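Long-range contact in lectin (Trichosanthes anguina, PDB 4HR6), which binds methyl alpha-galactoside at two sites, consistent with a galactose-specific lectin, and is a nontoxic three-chain homologue of type II ribosome-inactivating proteins: residues 60-64 and 84-88. Residues are numbered along the deposited sequence; the frame is centred on the assembly and turned at random.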
loop_
_atom_site.group_PDB
_atom_site.type_symbol
_atom_site.label_atom_id
_atom_site.label_comp_id
_atom_site.label_asym_id
_atom_site.label_seq_id
_atom_site.Cartn_x
_atom_site.Cartn_y
_atom_site.Cartn_z
ATOM N N CYS C 60 25.483 -13.805 13.563
ATOM C CA CYS C 60 24.992 -12.600 12.903
ATOM C C CYS C 60 25.834 -12.063 11.740
ATOM O O CYS C 60 27.063 -11.931 11.830
ATOM C CB CYS C 60 24.687 -11.488 13.914
ATOM S SG CYS C 60 25.957 -11.054 15.105
ATOM N N LEU C 61 25.111 -11.756 10.657
ATOM C CA LEU C 61 25.614 -11.118 9.435
ATOM C C LEU C 61 26.650 -10.015 9.679
ATOM O O LEU C 61 26.442 -9.130 10.510
ATOM C CB LEU C 61 24.419 -10.523 8.675
ATOM C CG LEU C 61 24.594 -10.097 7.216
ATOM C CD1 LEU C 61 24.603 -11.334 6.333
ATOM C CD2 LEU C 61 23.494 -9.141 6.775
ATOM N N ALA C 62 27.750 -10.054 8.923
ATOM C CA ALA C 62 28.870 -9.139 9.147
ATOM C C ALA C 62 29.671 -8.809 7.892
ATOM O O ALA C 62 29.724 -9.592 6.936
ATOM C CB ALA C 62 29.806 -9.714 10.205
ATOM N N THR C 63 30.324 -7.648 7.941
ATOM C CA THR C 63 31.175 -7.174 6.864
ATOM C C THR C 63 32.378 -6.381 7.404
ATOM O O THR C 63 32.215 -5.325 8.025
ATOM C CB THR C 63 30.382 -6.304 5.869
ATOM O OG1 THR C 63 31.271 -5.802 4.864
ATOM C CG2 THR C 63 29.684 -5.124 6.572
ATOM N N ASN C 64 33.582 -6.907 7.165
ATOM C CA ASN C 64 34.837 -6.218 7.502
ATOM C C ASN C 64 35.834 -6.352 6.352
ATOM O O ASN C 64 36.208 -7.469 5.971
ATOM C CB ASN C 64 35.443 -6.783 8.793
ATOM C CG ASN C 64 36.576 -5.925 9.348
ATOM O OD1 ASN C 64 36.562 -4.698 9.241
ATOM N ND2 ASN C 64 37.556 -6.574 9.967
ATOM N N ASP C 84 30.633 -3.726 12.802
ATOM C CA ASP C 84 30.621 -4.594 11.620
ATOM C C ASP C 84 29.380 -5.479 11.512
ATOM O O ASP C 84 29.198 -6.171 10.505
ATOM C CB ASP C 84 31.879 -5.477 11.602
ATOM C CG ASP C 84 33.173 -4.669 11.477
ATOM O OD1 ASP C 84 33.145 -3.552 10.913
ATOM O OD2 ASP C 84 34.227 -5.161 11.940
ATOM N N ILE C 85 28.534 -5.453 12.543
ATOM C CA ILE C 85 27.313 -6.267 12.579
ATOM C C ILE C 85 26.030 -5.425 12.748
ATOM O O ILE C 85 24.955 -5.966 13.046
ATOM C CB ILE C 85 27.401 -7.358 13.675
ATOM C CG1 ILE C 85 27.843 -6.762 15.016
ATOM C CG2 ILE C 85 28.370 -8.447 13.247
ATOM C CD1 ILE C 85 27.702 -7.723 16.177
ATOM N N SER C 86 26.155 -4.111 12.547
ATOM C CA SER C 86 25.010 -3.201 12.477
ATOM C C SER C 86 24.374 -3.251 11.084
ATOM O O SER C 86 25.079 -3.371 10.076
ATOM C CB SER C 86 25.449 -1.763 12.757
ATOM O OG SER C 86 25.967 -1.621 14.058
ATOM N N TRP C 87 23.049 -3.153 11.023
ATOM C CA TRP C 87 22.353 -3.102 9.738
ATOM C C TRP C 87 21.163 -2.145 9.773
ATOM O O TRP C 87 20.545 -1.935 10.821
ATOM C CB TRP C 87 21.918 -4.498 9.315
ATOM C CG TRP C 87 23.072 -5.444 9.145
ATOM C CD1 TRP C 87 23.486 -6.406 10.028
ATOM C CD2 TRP C 87 23.980 -5.501 8.035
ATOM N NE1 TRP C 87 24.582 -7.066 9.528
ATOM C CE2 TRP C 87 24.910 -6.529 8.309
ATOM C CE3 TRP C 87 24.093 -4.787 6.833
ATOM C CZ2 TRP C 87 25.937 -6.864 7.422
ATOM C CZ3 TRP C 87 25.115 -5.118 5.952
ATOM C CH2 TRP C 87 26.023 -6.148 6.252
ATOM N N ASP C 88 20.886 -1.536 8.624
ATOM C CA ASP C 88 19.737 -0.665 8.452
ATOM C C ASP C 88 19.024 -1.046 7.151
ATOM O O ASP C 88 19.667 -1.250 6.123
ATOM C CB ASP C 88 20.184 0.795 8.425
ATOM C CG ASP C 88 19.033 1.775 8.585
ATOM O OD1 ASP C 88 17.872 1.349 8.730
ATOM O OD2 ASP C 88 19.292 2.994 8.580
#
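The indole of Trp87 has Leu61 over one face, while the backbone where Leu61 joins Ala62 lies at its edge. Leu61 CD2 sits off-centre above the six-membered ring, 3.7 Å from its centroid, making a CH-pi contact that comes as near as 3.3 Å to Trp87 CE2. With Leu61 CG anti to the backbone N (chi1 -165°), the isobutyl group extends across that face and crosses the indole at about a right angle. In the ring plane, Trp87 NE1 donates to Leu61 O at 2.9 Å, nearly straight at 163°, although it approaches from above the carbonyl plane. One backbone carbonyl and one methyl of the same residue together help to hold the indole in position. Thr63 CG2 reaches Trp87 CH2 obliquely at 3.8 Å, and Met118 and Val54 pack on the tryptophan from neighbouring strands.

Asp84 O serves the backbone as a second anchor: it accepts Thr63 N at 3.2 Å in its carbonyl plane and also takes a CA-H...O contact from Ala62. The Asp84 carboxylate lies near Asn64 but is held by Tyr100 OH through OD1. Ile85 spreads its two branches: CG2 meets Ala62 CB at 3.6 Å, and CD1 lies 3.9 Å from Cys60 SG, whose disulfide to Cys77 ties strand 59-62 to the chain just past strand 73-75. Trp87 O accepts a hydrogen bond from Gln164 of a neighbouring chain.

The side chain of Leu61 is about 13 Å from a bound methyl alpha-D-galactopyranoside. Ile85-Ser86-Trp87 occupies the place of a QxW motif of ricin-type lectins, with isoleucine at the glutamine position. The tryptophan buried against a disulfide-bearing strand is characteristic of the hydrophobic core of their beta-trefoil.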